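Local structure of uncharacterized protein (Vanderwaltozyma polyspora, 5THE) at residues Glu252-Leu257 and Asp293-Phe298; Ile266-Ser271 and Met340-Gly345; Ser286-Tyr291 and Tyr493-Leu498; Asn474-Phe479 and Lys487-Val492. The protein probably binds guide RNA and cleaves matching target RNA as an Argonaute, this chain being its C-terminal lobe with the Piwi domain. One frame throughout, in Å; residues are numbered along the deposited sequence.

Interaction 1: residues Glu252-Leu257 and Asp293-Phe298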
# COMPACT_ATOMS: atom_id res chain seq x y z
N GLU A 252 0.34 -16.26 -15.16
CA GLU A 252 0.85 -17.48 -14.55
C GLU A 252 1.06 -17.30 -13.05
O GLU A 252 0.64 -18.13 -12.24
CB GLU A 252 2.14 -17.91 -15.25
CG GLU A 252 2.63 -19.31 -14.93
CD GLU A 252 1.56 -20.38 -15.11
OE1 GLU A 252 1.58 -21.37 -14.34
OE2 GLU A 252 0.69 -20.26 -16.00
N ASN A 253 1.71 -16.19 -12.66
CA ASN A 253 1.96 -15.93 -11.24
C ASN A 253 0.66 -15.69 -10.48
O ASN A 253 0.52 -16.13 -9.32
CB ASN A 253 2.89 -14.73 -11.09
CG ASN A 253 4.31 -15.02 -11.52
OD1 ASN A 253 4.81 -14.42 -12.46
ND2 ASN A 253 4.97 -15.93 -10.82
N ASN A 254 -0.32 -15.02 -11.09
CA ASN A 254 -1.55 -14.74 -10.36
C ASN A 254 -2.36 -15.99 -10.04
O ASN A 254 -3.19 -15.96 -9.13
CB ASN A 254 -2.42 -13.74 -11.14
CG ASN A 254 -1.85 -12.34 -11.14
OD1 ASN A 254 -1.20 -11.93 -10.17
ND2 ASN A 254 -2.09 -11.60 -12.21
N LYS A 255 -2.12 -17.09 -10.77
CA LYS A 255 -2.82 -18.34 -10.48
C LYS A 255 -2.60 -18.77 -9.03
O LYS A 255 -3.49 -19.36 -8.41
CB LYS A 255 -2.34 -19.45 -11.43
CG LYS A 255 -2.78 -19.25 -12.86
CD LYS A 255 -2.20 -20.29 -13.77
CE LYS A 255 -2.75 -20.14 -15.18
NZ LYS A 255 -1.94 -20.91 -16.16
N LEU A 256 -1.44 -18.45 -8.48
CA LEU A 256 -1.16 -18.75 -7.08
C LEU A 256 -2.23 -18.18 -6.16
O LEU A 256 -2.51 -18.76 -5.11
CB LEU A 256 0.21 -18.18 -6.71
CG LEU A 256 0.93 -18.89 -5.58
CD1 LEU A 256 1.33 -20.30 -5.99
CD2 LEU A 256 2.13 -18.07 -5.18
N LEU A 257 -2.83 -17.06 -6.54
CA LEU A 257 -3.83 -16.41 -5.70
C LEU A 257 -5.24 -16.61 -6.23
O LEU A 257 -6.13 -15.80 -5.94
CB LEU A 257 -3.50 -14.92 -5.57
CG LEU A 257 -2.34 -14.62 -4.61
CD1 LEU A 257 -1.88 -13.18 -4.73
CD2 LEU A 257 -2.77 -14.92 -3.19
N ASP A 293 -8.44 -10.68 -9.89
CA ASP A 293 -7.28 -11.55 -10.04
C ASP A 293 -6.03 -10.80 -10.49
O ASP A 293 -5.02 -11.43 -10.77
CB ASP A 293 -7.61 -12.71 -11.00
CG ASP A 293 -7.91 -12.25 -12.42
OD1 ASP A 293 -7.99 -11.03 -12.69
OD2 ASP A 293 -8.09 -13.13 -13.28
N LYS A 294 -6.08 -9.47 -10.55
CA LYS A 294 -4.88 -8.69 -10.87
C LYS A 294 -4.21 -8.09 -9.64
O LYS A 294 -3.00 -7.84 -9.68
CB LYS A 294 -5.23 -7.57 -11.86
CG LYS A 294 -5.84 -8.07 -13.16
CD LYS A 294 -4.97 -9.17 -13.77
CE LYS A 294 -5.57 -9.73 -15.06
NZ LYS A 294 -4.67 -10.80 -15.63
N PHE A 295 -4.96 -7.84 -8.56
CA PHE A 295 -4.41 -7.40 -7.27
C PHE A 295 -3.70 -6.05 -7.39
O PHE A 295 -2.75 -5.74 -6.66
CB PHE A 295 -3.50 -8.46 -6.67
CG PHE A 295 -4.18 -9.78 -6.55
CD1 PHE A 295 -5.01 -10.04 -5.47
CD2 PHE A 295 -4.05 -10.73 -7.55
CE1 PHE A 295 -5.67 -11.25 -5.36
CE2 PHE A 295 -4.72 -11.96 -7.48
CZ PHE A 295 -5.53 -12.23 -6.39
N THR A 296 -4.21 -5.24 -8.28
CA THR A 296 -3.66 -3.94 -8.62
C THR A 296 -4.32 -2.82 -7.84
O THR A 296 -3.74 -1.73 -7.70
CB THR A 296 -3.87 -3.78 -10.13
OG1 THR A 296 -2.69 -4.23 -10.83
CG2 THR A 296 -4.24 -2.41 -10.48
N GLN A 297 -5.50 -3.08 -7.29
CA GLN A 297 -6.32 -2.07 -6.62
C GLN A 297 -6.71 -2.60 -5.25
O GLN A 297 -7.27 -3.70 -5.14
CB GLN A 297 -7.55 -1.76 -7.45
CG GLN A 297 -7.26 -0.92 -8.68
CD GLN A 297 -7.08 0.55 -8.31
OE1 GLN A 297 -7.60 1.00 -7.28
NE2 GLN A 297 -6.35 1.30 -9.14
N PHE A 298 -6.42 -1.82 -4.21
CA PHE A 298 -6.72 -2.17 -2.83
C PHE A 298 -7.45 -1.02 -2.13
O PHE A 298 -6.88 -0.35 -1.26
CB PHE A 298 -5.45 -2.52 -2.04
CG PHE A 298 -4.96 -3.92 -2.27
CD1 PHE A 298 -4.25 -4.23 -3.42
CD2 PHE A 298 -5.18 -4.91 -1.33
CE1 PHE A 298 -3.78 -5.52 -3.64
CE2 PHE A 298 -4.71 -6.21 -1.54
CZ PHE A 298 -4.02 -6.51 -2.69
O HOH W 1 -0.86 -9.29 -10.21
O HOH W 2 -4.53 -12.94 -13.68
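Leu257 and Phe295 make the apolar half of this contact; Asn254 and Lys294, through water, make the polar half. CD1 of Leu257 sits almost squarely over one face of the Phe295 ring, a CH-pi contact with the carbon 4.1 Å from the ring centroid and 9° off the normal. Its CB reaches the far end of the same ring, 3.5 Å from Phe295 CZ. With chi1 of Phe295 at -55°, CG lies anti to the carbonyl carbon and the ring is carried toward Leu257. The residue has a left-handed backbone conformation (phi 62°).

The polar side runs through two waters. One donates to Asn254 OD1 at 2.7 Å and to Lys294 O at 2.6 Å; the other accepts from Asn254 ND2 at 3.1 Å and from Lys294 NZ at 2.9 Å. Each end of the buried amide thus has a water partner, an arrangement that probably favours the modelled orientation. ND2 also lies 3.3 Å from Asp293 O, but at too poor an angle for a bond.

Around the pair, Leu257 leans on Ile471 of helix 465-475 and Phe295 on Pro265 and Val268 of strand 264-274, while Asn254 touches Leu249 of strand 248-249. Helix 251-254 and the loop before strand 300-305 thus meet beside strand 264-274, with helix 465-475 packed against Leu257.

Interaction 2: residues Ile266-Ser271 and Met340-Gly345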
# COMPACT_ATOMS: atom_id res chain seq x y z
N ILE A 266 -8.50 -15.12 -4.72
CA ILE A 266 -8.52 -14.98 -3.27
C ILE A 266 -8.71 -13.52 -2.92
O ILE A 266 -8.17 -12.63 -3.59
CB ILE A 266 -7.23 -15.55 -2.67
CG1 ILE A 266 -7.13 -17.04 -2.97
CG2 ILE A 266 -7.14 -15.29 -1.16
CD1 ILE A 266 -5.74 -17.61 -2.72
N LEU A 267 -9.52 -13.26 -1.90
CA LEU A 267 -9.63 -11.91 -1.36
C LEU A 267 -8.44 -11.68 -0.44
O LEU A 267 -8.31 -12.34 0.60
CB LEU A 267 -10.95 -11.75 -0.62
CG LEU A 267 -11.06 -10.47 0.21
CD1 LEU A 267 -11.01 -9.27 -0.71
CD2 LEU A 267 -12.32 -10.45 1.05
N VAL A 268 -7.55 -10.78 -0.84
CA VAL A 268 -6.34 -10.49 -0.07
C VAL A 268 -6.59 -9.21 0.69
O VAL A 268 -6.94 -8.18 0.10
CB VAL A 268 -5.10 -10.37 -0.98
CG1 VAL A 268 -3.88 -10.01 -0.15
CG2 VAL A 268 -4.86 -11.68 -1.76
N LEU A 269 -6.41 -9.26 2.02
CA LEU A 269 -6.67 -8.14 2.91
C LEU A 269 -5.38 -7.70 3.59
O LEU A 269 -4.51 -8.51 3.90
CB LEU A 269 -7.66 -8.51 4.00
CG LEU A 269 -9.02 -9.09 3.61
CD1 LEU A 269 -9.63 -9.65 4.87
CD2 LEU A 269 -9.89 -7.98 3.03
N GLY A 270 -5.30 -6.41 3.86
CA GLY A 270 -4.24 -5.87 4.69
C GLY A 270 -4.82 -4.96 5.76
O GLY A 270 -5.70 -4.16 5.48
N SER A 271 -4.33 -5.11 6.98
CA SER A 271 -4.75 -4.24 8.06
C SER A 271 -3.55 -3.72 8.83
O SER A 271 -2.48 -4.33 8.85
CB SER A 271 -5.72 -4.94 9.02
OG SER A 271 -5.10 -6.01 9.68
N MET A 340 -7.38 -14.10 2.55
CA MET A 340 -6.01 -14.00 3.05
C MET A 340 -5.88 -12.68 3.78
O MET A 340 -6.04 -11.62 3.18
CB MET A 340 -5.02 -14.08 1.89
CG MET A 340 -3.56 -14.03 2.28
SD MET A 340 -2.86 -15.68 2.39
CE MET A 340 -3.36 -16.35 0.80
N TYR A 341 -5.58 -12.74 5.09
CA TYR A 341 -5.64 -11.58 5.98
C TYR A 341 -4.24 -11.25 6.50
O TYR A 341 -3.70 -11.94 7.37
CB TYR A 341 -6.61 -11.87 7.12
CG TYR A 341 -6.67 -10.80 8.17
CD1 TYR A 341 -6.93 -9.48 7.83
CD2 TYR A 341 -6.49 -11.11 9.52
CE1 TYR A 341 -6.99 -8.48 8.81
CE2 TYR A 341 -6.56 -10.13 10.50
CZ TYR A 341 -6.82 -8.82 10.14
OH TYR A 341 -6.89 -7.84 11.10
N PHE A 342 -3.64 -10.18 5.96
CA PHE A 342 -2.31 -9.75 6.39
C PHE A 342 -2.47 -8.72 7.49
O PHE A 342 -3.11 -7.69 7.29
CB PHE A 342 -1.50 -9.15 5.25
CG PHE A 342 -0.94 -10.17 4.33
CD1 PHE A 342 0.31 -10.72 4.56
CD2 PHE A 342 -1.65 -10.58 3.22
CE1 PHE A 342 0.84 -11.67 3.71
CE2 PHE A 342 -1.12 -11.53 2.35
CZ PHE A 342 0.13 -12.07 2.61
N ARG A 343 -1.88 -8.99 8.65
CA ARG A 343 -2.04 -8.12 9.81
C ARG A 343 -0.70 -7.47 10.14
O ARG A 343 0.26 -8.17 10.46
CB ARG A 343 -2.58 -8.89 11.00
CG ARG A 343 -2.61 -8.07 12.27
CD ARG A 343 -3.50 -6.86 12.15
NE ARG A 343 -4.09 -6.59 13.45
CZ ARG A 343 -3.56 -5.77 14.34
NH1 ARG A 343 -2.45 -5.11 14.03
NH2 ARG A 343 -4.14 -5.59 15.52
N ASP A 344 -0.65 -6.14 10.09
CA ASP A 344 0.56 -5.40 10.41
C ASP A 344 0.34 -4.60 11.69
O ASP A 344 -0.79 -4.32 12.10
CB ASP A 344 0.94 -4.45 9.26
CG ASP A 344 2.33 -3.90 9.42
OD1 ASP A 344 2.59 -2.74 9.04
OD2 ASP A 344 3.19 -4.64 9.94
N GLY A 345 1.44 -4.18 12.29
CA GLY A 345 1.34 -3.30 13.43
C GLY A 345 0.89 -4.09 14.64
O GLY A 345 -0.10 -3.73 15.28
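The Phe342 ring turns its edge to the neighbouring strand: Leu269 O lies in its plane, 3.6 Å from Phe342 CD2, and Val268 CG1 approaches CE2 near the same plane. The Tyr341 ring, on the other face of the sheet, is met obliquely by Leu269 CD1 and by Ser271 OG, which donates a weak hydrogen bond to Tyr341 OH (2.9 Å); that OH also bonds Glu358. These are adjacent parallel strands of the RNase H-like Piwi core, 14° apart in direction; Met340 and Phe342 pack on helix 465-475, Val268 and Phe342 on helix 490-515. Backbone bonds alternate between the strands: Met340 N to Leu267 O, Leu269 N to Met340 O, Phe342 N to Leu269 O, Ser271 N to Phe342 O.

Arg343 NH1 reaches Asp344 O and Gly345 O, both close to the guanidinium plane, while NH2 forms a salt bridge with Glu358 and a hydrogen bond to Glu311 O. A methionine here would probably leave Glu358 without its countercharge and those two carbonyls without their NH1 donor.

Asp344, salt-bridged to Lys390, lies close to Asp272 and Asp496, consistent with an RNase H-like acidic site. Its N donates to Ser271 O at 2.9 Å, 28° from the carbonyl plane.

Interaction 3: residues Ser286-Tyr291 and Tyr493-Leu498. With nucleotides of chain B.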
# COMPACT_ATOMS: atom_id res chain seq x y z
N SER A 286 -7.02 0.32 9.91
CA SER A 286 -7.41 0.33 8.51
C SER A 286 -7.48 -1.10 8.00
O SER A 286 -6.86 -2.01 8.56
CB SER A 286 -6.43 1.16 7.67
OG SER A 286 -5.18 0.51 7.62
N LEU A 287 -8.27 -1.30 6.96
CA LEU A 287 -8.41 -2.60 6.32
C LEU A 287 -8.57 -2.34 4.83
O LEU A 287 -9.54 -1.71 4.42
CB LEU A 287 -9.61 -3.38 6.86
CG LEU A 287 -9.82 -4.74 6.20
CD1 LEU A 287 -8.68 -5.69 6.59
CD2 LEU A 287 -11.21 -5.37 6.50
N VAL A 288 -7.61 -2.81 4.03
CA VAL A 288 -7.68 -2.70 2.58
C VAL A 288 -7.93 -4.09 2.02
O VAL A 288 -7.64 -5.10 2.67
CB VAL A 288 -6.42 -2.09 1.94
CG1 VAL A 288 -6.15 -0.68 2.49
CG2 VAL A 288 -5.21 -2.99 2.18
N GLY A 289 -8.48 -4.14 0.81
CA GLY A 289 -8.75 -5.42 0.19
C GLY A 289 -8.68 -5.39 -1.32
O GLY A 289 -9.03 -4.39 -1.95
N SER A 290 -8.22 -6.49 -1.91
CA SER A 290 -8.22 -6.65 -3.35
C SER A 290 -9.63 -6.92 -3.84
O SER A 290 -10.54 -7.21 -3.05
CB SER A 290 -7.30 -7.79 -3.75
OG SER A 290 -7.80 -9.02 -3.23
N TYR A 291 -9.83 -6.86 -5.16
CA TYR A 291 -11.13 -7.22 -5.69
C TYR A 291 -11.12 -8.00 -6.99
O TYR A 291 -12.20 -8.30 -7.50
CB TYR A 291 -12.02 -5.97 -5.86
CG TYR A 291 -11.51 -4.88 -6.79
CD1 TYR A 291 -11.25 -5.12 -8.14
CD2 TYR A 291 -11.37 -3.59 -6.33
CE1 TYR A 291 -10.83 -4.11 -8.98
CE2 TYR A 291 -10.96 -2.57 -7.17
CZ TYR A 291 -10.69 -2.84 -8.48
OH TYR A 291 -10.27 -1.81 -9.29
N TYR A 493 1.73 -2.70 3.11
CA TYR A 493 2.13 -1.33 2.80
C TYR A 493 0.91 -0.44 2.57
O TYR A 493 0.82 0.66 3.11
CB TYR A 493 3.05 -1.36 1.57
CG TYR A 493 4.27 -0.45 1.60
CD1 TYR A 493 4.14 0.92 1.83
CD2 TYR A 493 5.55 -0.96 1.34
CE1 TYR A 493 5.27 1.76 1.83
CE2 TYR A 493 6.67 -0.14 1.35
CZ TYR A 493 6.53 1.22 1.59
OH TYR A 493 7.65 2.02 1.60
N TYR A 494 -0.04 -0.92 1.76
CA TYR A 494 -1.27 -0.15 1.53
C TYR A 494 -2.01 0.14 2.82
O TYR A 494 -2.52 1.26 3.01
CB TYR A 494 -2.19 -0.91 0.59
CG TYR A 494 -1.69 -1.04 -0.82
CD1 TYR A 494 -0.91 -0.04 -1.40
CD2 TYR A 494 -2.01 -2.15 -1.59
CE1 TYR A 494 -0.45 -0.15 -2.71
CE2 TYR A 494 -1.56 -2.28 -2.90
CZ TYR A 494 -0.78 -1.27 -3.45
OH TYR A 494 -0.33 -1.39 -4.74
N ALA A 495 -2.13 -0.86 3.70
CA ALA A 495 -2.84 -0.64 4.96
C ALA A 495 -2.11 0.37 5.83
O ALA A 495 -2.76 1.21 6.48
CB ALA A 495 -3.01 -1.97 5.71
N ASP A 496 -0.78 0.30 5.87
CA ASP A 496 -0.01 1.29 6.62
C ASP A 496 -0.31 2.69 6.11
O ASP A 496 -0.55 3.61 6.90
CB ASP A 496 1.50 1.02 6.52
CG ASP A 496 1.88 -0.31 7.09
OD1 ASP A 496 1.10 -0.87 7.89
OD2 ASP A 496 2.97 -0.80 6.74
N LEU A 497 -0.29 2.87 4.78
CA LEU A 497 -0.52 4.18 4.19
C LEU A 497 -1.93 4.68 4.46
O LEU A 497 -2.13 5.89 4.60
CB LEU A 497 -0.28 4.11 2.68
CG LEU A 497 1.17 3.76 2.35
CD1 LEU A 497 1.32 3.56 0.85
CD2 LEU A 497 2.07 4.88 2.83
N LEU A 498 -2.92 3.79 4.50
CA LEU A 498 -4.27 4.25 4.76
C LEU A 498 -4.41 4.70 6.21
O LEU A 498 -5.07 5.72 6.49
CB LEU A 498 -5.27 3.14 4.43
CG LEU A 498 -6.74 3.44 4.75
CD1 LEU A 498 -7.15 4.78 4.15
CD2 LEU A 498 -7.66 2.30 4.23
P A B 5 10.65 0.03 0.76
OP1 A B 5 10.26 -1.38 1.00
OP2 A B 5 9.91 1.15 1.38
O5' A B 5 12.19 0.13 1.10
C5' A B 5 13.10 -0.80 0.55
C4' A B 5 14.52 -0.30 0.63
O4' A B 5 14.65 0.91 -0.16
C3' A B 5 14.99 0.11 2.02
O3' A B 5 15.46 -1.01 2.74
C2' A B 5 16.07 1.14 1.72
O2' A B 5 17.28 0.50 1.36
C1' A B 5 15.52 1.81 0.47
N9 A B 5 14.77 3.03 0.79
C8 A B 5 13.45 3.17 1.15
N7 A B 5 13.11 4.42 1.36
C5 A B 5 14.28 5.13 1.12
C6 A B 5 14.58 6.49 1.16
N6 A B 5 13.66 7.40 1.50
N1 A B 5 15.85 6.87 0.86
C2 A B 5 16.75 5.92 0.53
N3 A B 5 16.59 4.60 0.45
C4 A B 5 15.32 4.28 0.76
P A B 4 7.69 4.65 -1.46
OP1 A B 4 6.29 4.26 -1.14
OP2 A B 4 8.33 5.82 -0.84
O5' A B 4 8.62 3.39 -1.20
C5' A B 4 8.45 2.22 -1.99
C4' A B 4 9.76 1.70 -2.51
O4' A B 4 10.37 2.67 -3.40
C3' A B 4 10.83 1.42 -1.47
O3' A B 4 10.61 0.18 -0.84
C2' A B 4 12.11 1.48 -2.30
O2' A B 4 12.26 0.29 -3.07
C1' A B 4 11.77 2.62 -3.27
N9 A B 4 12.20 3.92 -2.76
C8 A B 4 11.58 4.66 -1.78
N7 A B 4 12.18 5.80 -1.52
C5 A B 4 13.25 5.80 -2.39
C6 A B 4 14.25 6.74 -2.60
N6 A B 4 14.30 7.88 -1.89
N1 A B 4 15.17 6.47 -3.55
C2 A B 4 15.07 5.31 -4.24
N3 A B 4 14.16 4.34 -4.14
C4 A B 4 13.28 4.65 -3.17
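Val288 and Ser286 project from one face of strand 286-289 onto helix 493-498, whose axis passes 7.5 Å away, running at 138° to the strand.

The apolar part belongs mainly to Val288. Its two methyls divide the helix surface: CG1 faces Leu498 CD2 at 3.8 Å, the two side chains lying alongside but pointing opposite ways, and CG2 reaches Tyr494 CB at 4.0 Å beside the backbone N of Ala495. Leu498 also lays CG against Ser286 CB (3.7 Å). Tyr494, its root against Val288, carries its ring away to Phe298 and Phe479 and bonds Gly480 N through its hydroxyl.

The polar part is a single bond across the segments: Ser286 OG donates to Ala495 O at 2.8 Å, 31° from the carbonyl plane. A chi1 of 68° tucks OG in between the two backbone arms of Ser286, facing the helix. Ala495 O thus gains a side-chain donor from the strand.

On the RNA side, Tyr493 OH is placed as a donor to OP2 of A5 of chain B, though the modelled 2.4 Å is very short and doubtful in detail. OP1 of that phosphate lies in the ring plane, at the edge, and O5' of A4 is 3.3 Å from Tyr493 OH. A phenylalanine in its place would probably leave the A5 phosphate without this hydroxyl donor.

The chemistry is therefore divided: nonpolar packing and one serine bond seat the helix on the sheet, while Tyr493, on the same helix, probably offers its hydroxyl to a negatively charged RNA phosphate.

Interaction 4: residues Asn474-Phe479 and Lys487-Val492. With nucleotides of chain B.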
# COMPACT_ATOMS: atom_id res chain seq x y z
N ASN A 474 5.82 -12.76 -3.73
CA ASN A 474 5.18 -12.24 -4.93
C ASN A 474 4.44 -10.94 -4.66
O ASN A 474 4.48 -10.00 -5.47
CB ASN A 474 4.20 -13.26 -5.51
CG ASN A 474 4.88 -14.35 -6.31
OD1 ASN A 474 6.10 -14.43 -6.35
ND2 ASN A 474 4.09 -15.19 -6.95
N LEU A 475 3.74 -10.87 -3.53
CA LEU A 475 2.95 -9.69 -3.26
C LEU A 475 3.81 -8.45 -3.00
O LEU A 475 3.28 -7.34 -3.00
CB LEU A 475 2.02 -9.94 -2.07
CG LEU A 475 0.78 -10.77 -2.40
CD1 LEU A 475 0.05 -11.12 -1.13
CD2 LEU A 475 -0.10 -9.98 -3.32
N CYS A 476 5.11 -8.63 -2.81
CA CYS A 476 6.04 -7.51 -2.69
C CYS A 476 6.32 -6.84 -4.02
O CYS A 476 6.81 -5.71 -4.04
CB CYS A 476 7.34 -7.99 -2.05
SG CYS A 476 7.11 -8.46 -0.30
N TYR A 477 5.98 -7.48 -5.13
CA TYR A 477 6.27 -6.96 -6.46
C TYR A 477 5.10 -6.20 -7.07
O TYR A 477 5.21 -5.77 -8.22
CB TYR A 477 6.68 -8.11 -7.39
CG TYR A 477 8.07 -8.65 -7.12
CD1 TYR A 477 8.35 -9.37 -5.95
CD2 TYR A 477 9.10 -8.43 -8.03
CE1 TYR A 477 9.62 -9.86 -5.70
CE2 TYR A 477 10.38 -8.93 -7.79
CZ TYR A 477 10.62 -9.64 -6.63
OH TYR A 477 11.87 -10.12 -6.40
N ILE A 478 3.99 -6.01 -6.36
CA ILE A 478 2.89 -5.26 -6.95
C ILE A 478 2.49 -4.09 -6.07
O ILE A 478 1.31 -3.79 -5.91
CB ILE A 478 1.67 -6.16 -7.25
CG1 ILE A 478 1.31 -7.00 -6.04
CG2 ILE A 478 1.95 -7.05 -8.45
CD1 ILE A 478 0.18 -7.93 -6.32
N PHE A 479 3.47 -3.42 -5.48
CA PHE A 479 3.21 -2.14 -4.84
C PHE A 479 3.16 -1.08 -5.94
O PHE A 479 4.19 -0.73 -6.53
CB PHE A 479 4.28 -1.85 -3.80
CG PHE A 479 4.04 -0.60 -3.01
CD1 PHE A 479 2.95 -0.50 -2.16
CD2 PHE A 479 4.93 0.46 -3.09
CE1 PHE A 479 2.75 0.64 -1.41
CE2 PHE A 479 4.73 1.60 -2.35
CZ PHE A 479 3.63 1.70 -1.51
N LYS A 487 9.49 -4.10 0.89
CA LYS A 487 10.02 -4.94 1.95
C LYS A 487 8.94 -5.77 2.63
O LYS A 487 9.26 -6.63 3.45
CB LYS A 487 10.74 -4.07 3.00
CG LYS A 487 9.87 -3.01 3.71
CD LYS A 487 10.78 -2.04 4.48
CE LYS A 487 10.01 -1.03 5.32
NZ LYS A 487 9.06 -0.20 4.53
N VAL A 488 7.68 -5.56 2.26
CA VAL A 488 6.52 -6.16 2.92
C VAL A 488 5.45 -6.30 1.84
O VAL A 488 5.43 -5.49 0.91
CB VAL A 488 6.10 -5.29 4.12
CG1 VAL A 488 5.32 -4.05 3.67
CG2 VAL A 488 5.38 -6.09 5.16
N PRO A 489 4.57 -7.30 1.88
CA PRO A 489 3.60 -7.44 0.79
C PRO A 489 2.77 -6.17 0.61
O PRO A 489 2.47 -5.47 1.57
CB PRO A 489 2.73 -8.62 1.23
CG PRO A 489 3.72 -9.48 2.04
CD PRO A 489 4.50 -8.43 2.82
N ALA A 490 2.41 -5.89 -0.64
CA ALA A 490 1.69 -4.66 -0.95
C ALA A 490 0.46 -4.42 -0.08
O ALA A 490 0.23 -3.27 0.32
CB ALA A 490 1.32 -4.64 -2.43
N PRO A 491 -0.36 -5.43 0.26
CA PRO A 491 -1.51 -5.15 1.15
C PRO A 491 -1.12 -4.52 2.46
O PRO A 491 -1.85 -3.67 2.97
CB PRO A 491 -2.12 -6.55 1.38
CG PRO A 491 -1.66 -7.35 0.23
CD PRO A 491 -0.33 -6.84 -0.16
N VAL A 492 0.02 -4.95 3.03
CA VAL A 492 0.48 -4.40 4.30
C VAL A 492 0.90 -2.95 4.12
O VAL A 492 0.48 -2.07 4.87
CB VAL A 492 1.63 -5.25 4.87
CG1 VAL A 492 2.30 -4.54 6.08
CG2 VAL A 492 1.14 -6.63 5.24
P A B 5 10.65 0.03 0.76
OP1 A B 5 10.26 -1.38 1.00
OP2 A B 5 9.91 1.15 1.38
O5' A B 5 12.19 0.13 1.10
C5' A B 5 13.10 -0.80 0.55
C4' A B 5 14.52 -0.30 0.63
O4' A B 5 14.65 0.91 -0.16
C3' A B 5 14.99 0.11 2.02
O3' A B 5 15.46 -1.01 2.74
C2' A B 5 16.07 1.14 1.72
O2' A B 5 17.28 0.50 1.36
C1' A B 5 15.52 1.81 0.47
N9 A B 5 14.77 3.03 0.79
C8 A B 5 13.45 3.17 1.15
N7 A B 5 13.11 4.42 1.36
C5 A B 5 14.28 5.13 1.12
C6 A B 5 14.58 6.49 1.16
N6 A B 5 13.66 7.40 1.50
N1 A B 5 15.85 6.87 0.86
C2 A B 5 16.75 5.92 0.53
N3 A B 5 16.59 4.60 0.45
C4 A B 5 15.32 4.28 0.76
P A B 4 7.69 4.65 -1.46
OP1 A B 4 6.29 4.26 -1.14
OP2 A B 4 8.33 5.82 -0.84
O5' A B 4 8.62 3.39 -1.20
C5' A B 4 8.45 2.22 -1.99
C4' A B 4 9.76 1.70 -2.51
O4' A B 4 10.37 2.67 -3.40
C3' A B 4 10.83 1.42 -1.47
O3' A B 4 10.61 0.18 -0.84
C2' A B 4 12.11 1.48 -2.30
O2' A B 4 12.26 0.29 -3.07
C1' A B 4 11.77 2.62 -3.27
N9 A B 4 12.20 3.92 -2.76
C8 A B 4 11.58 4.66 -1.78
N7 A B 4 12.18 5.80 -1.52
C5 A B 4 13.25 5.80 -2.39
C6 A B 4 14.25 6.74 -2.60
N6 A B 4 14.30 7.88 -1.89
N1 A B 4 15.17 6.47 -3.55
C2 A B 4 15.07 5.31 -4.24
N3 A B 4 14.16 4.34 -4.14
C4 A B 4 13.28 4.65 -3.17
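The backbone NH of Ala490, just after the N-cap Pro489, donates to Leu475 O at 2.9 Å (165° at the hydrogen), standing 54° above the carbonyl plane; the bond ties Leu475, in the C-terminal part of helix 465-475, to the first turn of helix 490-515.

Round this bond the side chains pack closely. Ala490 CB lies between Leu475 O and Ile478 O, 3.4 Å from Leu475 O, and near the plane of the Phe479 ring at its edge. Leu475 CB rests on Pro489 CB (3.6 Å) on one flank, and Cys476 SG, its chi1 of -68° setting it anti to the carbonyl carbon, leans on the peptide between Val488 and Pro489, 3.5 Å from Val488 C.

Both segments also reach the RNA. Phe479 brings CE2 to 3.3 Å from OP1 of A4 of chain B, with the oxygen near the ring plane. Lys487 N donates to OP1 of A5 of chain B at 2.8 Å, and the side chain runs along the same oxygen, its CG 3.2 Å from A5 OP1. NZ of Lys487 lies 3.5 Å from OP2 of A5, and the chain also packs on another RNA phosphate.

The Lys487 NH grips the A5 phosphate while its side chain runs past it, a few residues before helix 490-515, an arrangement consistent with the channel in which Argonautes hold the sugar-phosphate backbone of the guide.

How the interactions relate
All four contacts lie in the Piwi domain and form one continuous core. Interactions 2 and 3, with centres about 8 Å apart, use adjacent strands, 264-274 and 282-289, joined by Gly270 O and Val288 N at 2.7 Å, and bring Asp344 OD1 to within 2.7 Å of Asp496 OD1 in the acidic grouping. Interactions 3 and 4 use the same helix, 490-515, and Tyr493 CD1 meets Phe479 CZ at 3.5 Å beside the RNA; both touch A4 and A5 of chain B. Interactions 1 and 2 stand farther off, their nearest atoms about 13 and 11 Å from the nucleic acid. Interaction 1 reaches interaction 4 through Phe298 CE2 and Pro491 CG, 3.7 Å apart.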